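Local coordinates for protein hydrazine synthase subunit gamma (PDB 5C2V) that reduces nitric oxide to hydroxylamine, the first half-reaction of hydrazine synthesis, as a subunit with two heme c groups in the hydrazine synthase complex, at residues Y45-F48 with Q49-A53; H111-E114 with I115-A118; A276-L279 with M280-I283; L299-Q302 with E303-L307. One frame throughout, in Å; residues are numbered along the deposited sequence.

Contact 1 (Y45-F48 with Q49-A53); sequences YGQF and QFNDA
Asn-51 bonds back to Gln-47 at the C-terminal end of helix 43-51. Gln-47 O accepts twice. Asn-51 N lies 2.9 Å from Gln-47 O. From the side chain, Asn-51 ND2 lies 2.6 Å from Gln-47 O, and that bond is nearly straight (172°). The two donors reach Gln-47 O from opposite faces of its carbonyl plane. With chi1 at -69°, the Asn-51 amide sits beside its own backbone N and so meets the same carbonyl. Asn-51 ND2 also donates to a water, 3.0 Å away, which takes a weak bond from Gln-47 NE2. Gln-47 OE1 is bonded to Tyr-339 of the beta subunit. Regular helical bonds run from Gln-49 N to Tyr-45 O and from Phe-50 N to Gly-46 O. The bond from Asp-52 N to Phe-48 O is weak, and Asp-52 is where the chain leaves the helix. Asp-52 OD1 pairs with Ala-54 N and with His-276 of the beta subunit. Phe-50 packs near Cys-63, which is bound covalently to heme 1, and near His-67, an axial ligand of its iron. The Asp-52 carboxylate stacks on the Phe-48 ring, planes 11° apart, and Asp-52 CB lies over one face, 4.2 Å from the Phe-48 ring centroid.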
# COMPACT_ATOMS: atom_id res chain seq x y z
N TYR C 45 26.13 -40.75 30.65
CA TYR C 45 25.47 -40.49 29.38
C TYR C 45 24.02 -40.12 29.62
O TYR C 45 23.48 -39.19 29.01
CB TYR C 45 25.56 -41.71 28.46
CG TYR C 45 26.97 -42.17 28.15
CD1 TYR C 45 27.75 -41.51 27.22
CD2 TYR C 45 27.51 -43.27 28.80
CE1 TYR C 45 29.03 -41.92 26.93
CE2 TYR C 45 28.80 -43.70 28.52
CZ TYR C 45 29.56 -43.02 27.59
OH TYR C 45 30.84 -43.44 27.31
N GLY C 46 23.39 -40.84 30.54
CA GLY C 46 22.03 -40.57 30.94
C GLY C 46 21.89 -39.20 31.57
O GLY C 46 20.89 -38.52 31.35
N GLN C 47 22.89 -38.80 32.35
CA GLN C 47 22.88 -37.47 32.95
C GLN C 47 22.95 -36.40 31.86
O GLN C 47 22.30 -35.36 31.96
CB GLN C 47 24.05 -37.31 33.93
CG GLN C 47 23.97 -36.03 34.76
CD GLN C 47 25.17 -35.85 35.67
OE1 GLN C 47 26.27 -36.33 35.38
NE2 GLN C 47 24.96 -35.16 36.79
N PHE C 48 23.75 -36.66 30.83
CA PHE C 48 23.86 -35.73 29.71
C PHE C 48 22.53 -35.60 28.97
O PHE C 48 22.06 -34.49 28.74
CB PHE C 48 24.95 -36.17 28.73
CG PHE C 48 25.04 -35.31 27.51
CD1 PHE C 48 25.58 -34.03 27.58
CD2 PHE C 48 24.57 -35.76 26.28
CE1 PHE C 48 25.66 -33.23 26.45
CE2 PHE C 48 24.65 -34.97 25.15
CZ PHE C 48 25.19 -33.70 25.24
N GLN C 49 21.94 -36.74 28.61
CA GLN C 49 20.65 -36.75 27.93
C GLN C 49 19.58 -36.07 28.79
O GLN C 49 18.63 -35.49 28.28
CB GLN C 49 20.23 -38.19 27.60
CG GLN C 49 18.93 -38.30 26.81
CD GLN C 49 19.01 -37.65 25.44
OE1 GLN C 49 19.48 -38.27 24.48
NE2 GLN C 49 18.56 -36.41 25.35
N PHE C 50 19.77 -36.15 30.11
CA PHE C 50 18.87 -35.52 31.06
C PHE C 50 19.01 -34.00 31.04
O PHE C 50 18.02 -33.27 31.09
CB PHE C 50 19.13 -36.07 32.47
CG PHE C 50 18.25 -35.48 33.53
CD1 PHE C 50 16.97 -35.98 33.75
CD2 PHE C 50 18.69 -34.44 34.33
CE1 PHE C 50 16.16 -35.45 34.73
CE2 PHE C 50 17.88 -33.91 35.31
CZ PHE C 50 16.61 -34.41 35.51
N ASN C 51 20.25 -33.51 30.97
CA ASN C 51 20.50 -32.07 31.02
C ASN C 51 20.60 -31.37 29.66
O ASN C 51 20.65 -30.14 29.60
CB ASN C 51 21.79 -31.81 31.81
CG ASN C 51 21.63 -32.12 33.29
OD1 ASN C 51 21.35 -31.23 34.10
ND2 ASN C 51 21.81 -33.38 33.65
N ASP C 52 20.62 -32.14 28.58
CA ASP C 52 20.82 -31.56 27.24
C ASP C 52 19.54 -30.96 26.66
O ASP C 52 18.50 -31.60 26.65
CB ASP C 52 21.36 -32.63 26.28
CG ASP C 52 21.53 -32.10 24.87
OD1 ASP C 52 21.96 -30.94 24.72
OD2 ASP C 52 21.22 -32.85 23.91
N ALA C 53 19.63 -29.71 26.20
CA ALA C 53 18.52 -29.09 25.48
C ALA C 53 18.69 -29.12 23.96
O ALA C 53 17.79 -28.73 23.23
CB ALA C 53 18.33 -27.66 25.96
O HOH W 1 22.00 -33.63 36.60

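Contact 2 (H111-E114 with I115-A118); sequences HPDE and IVGA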
# COMPACT_ATOMS: atom_id res chain seq x y z
N HIS C 111 -6.62 -47.49 34.77
CA HIS C 111 -5.46 -47.57 33.89
C HIS C 111 -5.04 -49.00 33.55
O HIS C 111 -4.05 -49.50 34.09
CB HIS C 111 -4.27 -46.83 34.51
CG HIS C 111 -4.33 -45.34 34.34
ND1 HIS C 111 -3.99 -44.71 33.16
CD2 HIS C 111 -4.68 -44.36 35.20
CE1 HIS C 111 -4.14 -43.41 33.30
NE2 HIS C 111 -4.55 -43.16 34.53
N PRO C 112 -5.78 -49.66 32.64
CA PRO C 112 -5.37 -50.97 32.13
C PRO C 112 -4.14 -50.87 31.22
O PRO C 112 -3.48 -51.87 30.96
CB PRO C 112 -6.60 -51.43 31.34
CG PRO C 112 -7.28 -50.17 30.94
CD PRO C 112 -7.05 -49.21 32.07
N ASP C 113 -3.86 -49.66 30.74
CA ASP C 113 -2.75 -49.42 29.83
C ASP C 113 -1.39 -49.56 30.50
O ASP C 113 -0.43 -50.02 29.88
CB ASP C 113 -2.88 -48.02 29.21
CG ASP C 113 -2.97 -46.93 30.26
OD1 ASP C 113 -4.07 -46.68 30.78
OD2 ASP C 113 -1.92 -46.31 30.56
N GLU C 114 -1.32 -49.16 31.76
CA GLU C 114 -0.07 -49.15 32.53
C GLU C 114 1.02 -48.36 31.82
O GLU C 114 2.20 -48.71 31.89
CB GLU C 114 0.40 -50.58 32.81
CG GLU C 114 -0.58 -51.40 33.64
CD GLU C 114 -0.03 -52.76 34.01
OE1 GLU C 114 -0.82 -53.73 34.03
OE2 GLU C 114 1.18 -52.86 34.30
N ILE C 115 0.61 -47.29 31.15
CA ILE C 115 1.55 -46.39 30.48
C ILE C 115 1.47 -45.00 31.10
O ILE C 115 2.44 -44.52 31.69
CB ILE C 115 1.26 -46.30 28.96
CG1 ILE C 115 1.40 -47.67 28.31
CG2 ILE C 115 2.20 -45.30 28.31
CD1 ILE C 115 1.14 -47.67 26.82
N VAL C 116 0.32 -44.35 30.95
CA VAL C 116 0.11 -43.04 31.56
C VAL C 116 -0.02 -43.16 33.08
O VAL C 116 0.73 -42.54 33.83
CB VAL C 116 -1.14 -42.35 31.00
CG1 VAL C 116 -1.32 -40.97 31.61
CG2 VAL C 116 -1.06 -42.26 29.48
N GLY C 117 -0.99 -43.96 33.53
CA GLY C 117 -1.11 -44.29 34.94
C GLY C 117 -0.52 -45.66 35.21
O GLY C 117 -0.42 -46.48 34.30
N ALA C 118 -0.16 -45.91 36.47
CA ALA C 118 0.43 -47.18 36.89
C ALA C 118 1.53 -47.64 35.94
O ALA C 118 1.55 -48.79 35.51
CB ALA C 118 -0.64 -48.25 37.01
O HOH W 2 2.33 -51.45 36.30
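An Asx turn at Asp-113 shapes this loop, in which the carboxylate accepts from Ile-115 and Val-116 close to a heme c and two calcium sites. Asp-113 OD2 takes both backbone bonds. Ile-115 N is 2.8 Å from Asp-113 OD2 and meets it on the anti side, out of the carboxylate plane. Val-116 N is 3.0 Å from Asp-113 OD2 and arrives nearly in line with the C-O bond. The other oxygen holds His-111. His-111 ND1 donates to the syn lone pair of Asp-113 OD1 over 3.1 Å, with OD1 tilted 18° from the ring plane. With chi1 at 56°, the Asp-113 carboxylate stands between its own backbone N and carbonyl carbon, within reach of the imidazole and the turn. His-111 NE2 bonds to Glu-106, so both ring nitrogens are held and the ring's rotation is fixed. Gly-117 covers one face of the ring, with Gly-117 CA 3.3 Å from the His-111 centroid in a CH-pi contact. Glu-114 has left-handed helical backbone angles at the bend. A water donates to Glu-114 OE2 and Ala-118 O, bridging the Glu-114 side chain to the backbone of Ala-118. Val-116 lies near the calcium ligand Glu-83 and Ala-118 near Pro-102, a ligand of another calcium, while Val-411 of the alpha subunit packs on Asp-113, Ile-115 and Val-116. The loop follows strand 89-90 and precedes helix 123-126, to which it is tied by Glu-114 O bonding Arg-124.

Contact 3 (A276-L279 with M280-I283); sequences ARTL and MDTI
The flat groups that meet here are the peptide carbonyls of Thr-278 and Leu-279, each with a backbone N-H over one face. Asp-281 N stands 61° out of the Thr-278 carbonyl plane, 2.9 Å from Thr-278 O. Thr-282 N is 55° out of the Leu-279 carbonyl plane, 2.9 Å from Leu-279 O. These are successive bonds of a short 3-10 turn within the cytochrome c family region. Leu-279 O also accepts from Thr-282 OG1. That bond is modelled very short, so its length is doubtful. Chi1 of 61° puts Thr-282 OG1 on the side of Leu-279 O. Thr-278 N donates to Asp-281 OD2 at the start of the turn, though the position of OD2 is less certain. Asp-281 OD1 has a weak bond to Asn-284. Thr-282 O accepts from ND1 of His-293, an axial ligand of the heme 2 iron, which is consistent with the turn orienting that imidazole. Arg-277 reaches away to a salt bridge with Glu-236 and a bond with Thr-245. The methyl groups of Ala-276 and Thr-282 touch, with Ala-276 CB 3.6 Å from Thr-282 CG2.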
# COMPACT_ATOMS: atom_id res chain seq x y z
N ALA C 276 -1.76 -29.18 47.64
CA ALA C 276 -1.27 -28.85 48.97
C ALA C 276 -0.03 -27.97 48.90
O ALA C 276 1.03 -28.40 48.44
CB ALA C 276 -0.98 -30.12 49.75
N ARG C 277 -0.17 -26.73 49.36
CA ARG C 277 0.90 -25.75 49.27
C ARG C 277 1.97 -25.93 50.35
O ARG C 277 3.14 -25.64 50.13
CB ARG C 277 0.31 -24.34 49.32
CG ARG C 277 -0.40 -23.96 48.03
CD ARG C 277 -1.38 -22.81 48.21
NE ARG C 277 -2.02 -22.47 46.94
CZ ARG C 277 -3.03 -21.62 46.81
NH1 ARG C 277 -3.53 -21.02 47.87
NH2 ARG C 277 -3.54 -21.38 45.61
N THR C 278 1.55 -26.39 51.52
CA THR C 278 2.50 -26.74 52.58
C THR C 278 2.21 -28.14 53.11
O THR C 278 1.14 -28.70 52.84
CB THR C 278 2.45 -25.73 53.75
OG1 THR C 278 1.12 -25.66 54.28
CG2 THR C 278 2.89 -24.35 53.30
N LEU C 279 3.16 -28.70 53.85
CA LEU C 279 2.99 -30.01 54.47
C LEU C 279 1.73 -30.05 55.33
O LEU C 279 0.98 -31.03 55.33
CB LEU C 279 4.22 -30.37 55.31
CG LEU C 279 5.49 -30.74 54.54
CD1 LEU C 279 6.71 -30.68 55.45
CD2 LEU C 279 5.34 -32.13 53.95
N MET C 280 1.51 -28.96 56.06
CA MET C 280 0.34 -28.79 56.91
C MET C 280 -0.97 -29.02 56.16
O MET C 280 -1.94 -29.52 56.72
CB MET C 280 0.35 -27.40 57.55
CG MET C 280 -0.83 -27.09 58.44
SD MET C 280 -0.89 -28.14 59.91
CE MET C 280 -2.36 -27.50 60.70
N ASP C 281 -0.98 -28.66 54.88
CA ASP C 281 -2.18 -28.76 54.06
C ASP C 281 -2.51 -30.21 53.68
O ASP C 281 -3.61 -30.50 53.22
CB ASP C 281 -2.05 -27.91 52.80
CG ASP C 281 -1.88 -26.43 53.11
OD1 ASP C 281 -2.87 -25.78 53.50
OD2 ASP C 281 -0.75 -25.92 52.97
N THR C 282 -1.55 -31.11 53.87
CA THR C 282 -1.76 -32.52 53.56
C THR C 282 -2.46 -33.23 54.71
O THR C 282 -2.74 -34.42 54.67
CB THR C 282 -0.43 -33.25 53.27
OG1 THR C 282 0.42 -33.18 54.42
CG2 THR C 282 0.28 -32.60 52.09
N ILE C 283 -2.76 -32.44 55.75
CA ILE C 283 -3.20 -32.94 57.04
C ILE C 283 -4.51 -32.26 57.45
O ILE C 283 -5.51 -32.92 57.73
CB ILE C 283 -2.12 -32.73 58.11
CG1 ILE C 283 -0.85 -33.49 57.73
CG2 ILE C 283 -2.62 -33.19 59.46
CD1 ILE C 283 0.30 -33.28 58.68

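Contact 4 (L299-Q302 with E303-L307); sequences LKQQ and ELQDL
Glu-303 folds back over Leu-299 and Lys-300 at the start of helix 301-312. Its CG lies beside its own backbone N (chi1 -66°), and the chain beyond is extended. This brings Glu-303 OE1 to Lys-300 N, 3.3 Å away, through the anti lone pair. The Glu-303 side chain crosses that of Leu-299 at about a right angle, and Glu-303 OE1 lies 3.4 Å from Leu-299 CD2. Leu-299 also meets Leu-304, with CB of Leu-299 3.7 Å from CD2 of Leu-304. Next along the helix, Gln-301 bends at chi2 while Gln-305 stays straight beyond CG. Their amides are turned 69° apart. The bond from Gln-305 NE2 to Gln-301 OE1 is weak at 3.4 Å. Gln-302 also bends at chi2, and Gln-302 NE2 makes a weak bond of 3.3 Å to Asp-306 OD1. The backbone bonds from Gln-305 N to Gln-301 O and from Asp-306 N to Gln-302 O, both 2.9 Å, are regular. The chemistry implies a helix start where Glu-303 OE1 takes up the Lys-300 N-H and the first backbone bonds, to Lys-300 O, are weak. The surface amide pair is weakly linked, and Gln-302 adds to an Asp-306 already salt-bridged to Arg-174 of helix 170-179.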
# COMPACT_ATOMS: atom_id res chain seq x y z
N LEU C 299 -7.24 -34.14 66.07
CA LEU C 299 -5.99 -33.48 66.42
C LEU C 299 -6.18 -31.96 66.41
O LEU C 299 -7.10 -31.47 65.77
CB LEU C 299 -4.87 -33.88 65.46
CG LEU C 299 -4.45 -35.35 65.31
CD1 LEU C 299 -3.25 -35.46 64.38
CD2 LEU C 299 -4.14 -35.99 66.66
N LYS C 300 -5.32 -31.23 67.11
CA LYS C 300 -5.34 -29.77 66.97
C LYS C 300 -3.88 -29.26 67.02
O LYS C 300 -2.96 -30.03 67.31
CB LYS C 300 -6.28 -29.14 68.03
CG LYS C 300 -6.06 -27.66 68.41
CD LYS C 300 -7.33 -26.82 68.26
CE LYS C 300 -7.03 -25.35 68.52
NZ LYS C 300 -6.35 -24.72 67.35
N GLN C 301 -3.71 -27.96 66.81
CA GLN C 301 -2.54 -27.36 66.19
C GLN C 301 -1.15 -27.81 66.63
O GLN C 301 -0.29 -28.02 65.78
CB GLN C 301 -2.63 -25.84 66.37
CG GLN C 301 -1.74 -25.07 65.43
CD GLN C 301 -2.10 -25.30 63.97
OE1 GLN C 301 -1.23 -25.26 63.10
NE2 GLN C 301 -3.38 -25.55 63.70
N GLN C 302 -0.89 -27.95 67.93
CA GLN C 302 0.45 -28.33 68.38
C GLN C 302 0.81 -29.72 67.86
O GLN C 302 1.93 -29.96 67.39
CB GLN C 302 0.54 -28.27 69.90
CG GLN C 302 1.88 -27.76 70.42
CD GLN C 302 2.99 -28.77 70.25
OE1 GLN C 302 2.85 -29.93 70.63
NE2 GLN C 302 4.11 -28.33 69.67
N GLU C 303 -0.16 -30.63 67.92
CA GLU C 303 0.00 -31.98 67.39
C GLU C 303 0.29 -31.97 65.89
O GLU C 303 1.19 -32.66 65.42
CB GLU C 303 -1.25 -32.82 67.67
CG GLU C 303 -1.50 -33.10 69.14
CD GLU C 303 -2.75 -33.92 69.37
OE1 GLU C 303 -3.85 -33.47 68.97
OE2 GLU C 303 -2.64 -35.03 69.94
N LEU C 304 -0.48 -31.17 65.16
CA LEU C 304 -0.34 -31.07 63.71
C LEU C 304 1.02 -30.51 63.32
O LEU C 304 1.65 -30.98 62.37
CB LEU C 304 -1.46 -30.19 63.14
CG LEU C 304 -2.88 -30.65 63.49
CD1 LEU C 304 -3.90 -29.55 63.22
CD2 LEU C 304 -3.24 -31.92 62.74
N GLN C 305 1.48 -29.51 64.06
CA GLN C 305 2.78 -28.89 63.83
C GLN C 305 3.90 -29.88 64.12
O GLN C 305 4.89 -29.94 63.38
CB GLN C 305 2.95 -27.63 64.69
CG GLN C 305 2.02 -26.49 64.31
CD GLN C 305 2.19 -25.28 65.22
OE1 GLN C 305 3.05 -25.27 66.10
NE2 GLN C 305 1.37 -24.26 65.01
N ASP C 306 3.75 -30.65 65.19
CA ASP C 306 4.72 -31.70 65.50
C ASP C 306 4.78 -32.73 64.38
O ASP C 306 5.86 -33.17 63.99
CB ASP C 306 4.38 -32.38 66.82
CG ASP C 306 4.77 -31.55 68.03
OD1 ASP C 306 5.66 -30.68 67.89
OD2 ASP C 306 4.20 -31.78 69.11
N LEU C 307 3.61 -33.11 63.88
CA LEU C 307 3.51 -34.06 62.78
C LEU C 307 4.22 -33.52 61.54
O LEU C 307 4.91 -34.26 60.83
CB LEU C 307 2.05 -34.37 62.47
CG LEU C 307 1.76 -35.43 61.40
CD1 LEU C 307 2.58 -36.69 61.66
CD2 LEU C 307 0.28 -35.76 61.37

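Contacts 1 and 2 are buried; contacts 3 and 4 are only partly so. Contact 1 lies at the C-terminal end of helix 43-51, against the beta subunit, and contact 4 at the N-terminal start of helix 301-312. Contact 2 is a loop against the alpha subunit. Contacts 1 and 2 lie near one heme c, their centres about 26 Å apart, and contact 3 near the other. Contacts 3 and 4 touch directly: Met-280 CE packs on Leu-304 CD1 at 3.6 Å, and Ile-283 CG2 on Leu-304 CD2 at 3.6 Å. Contact 1 turns on a doubly accepting carbonyl, contact 2 on a carboxylate and contact 3 on 3-10 carbonyls; contact 4 adds weak side-chain amide bonds around a leucine pair.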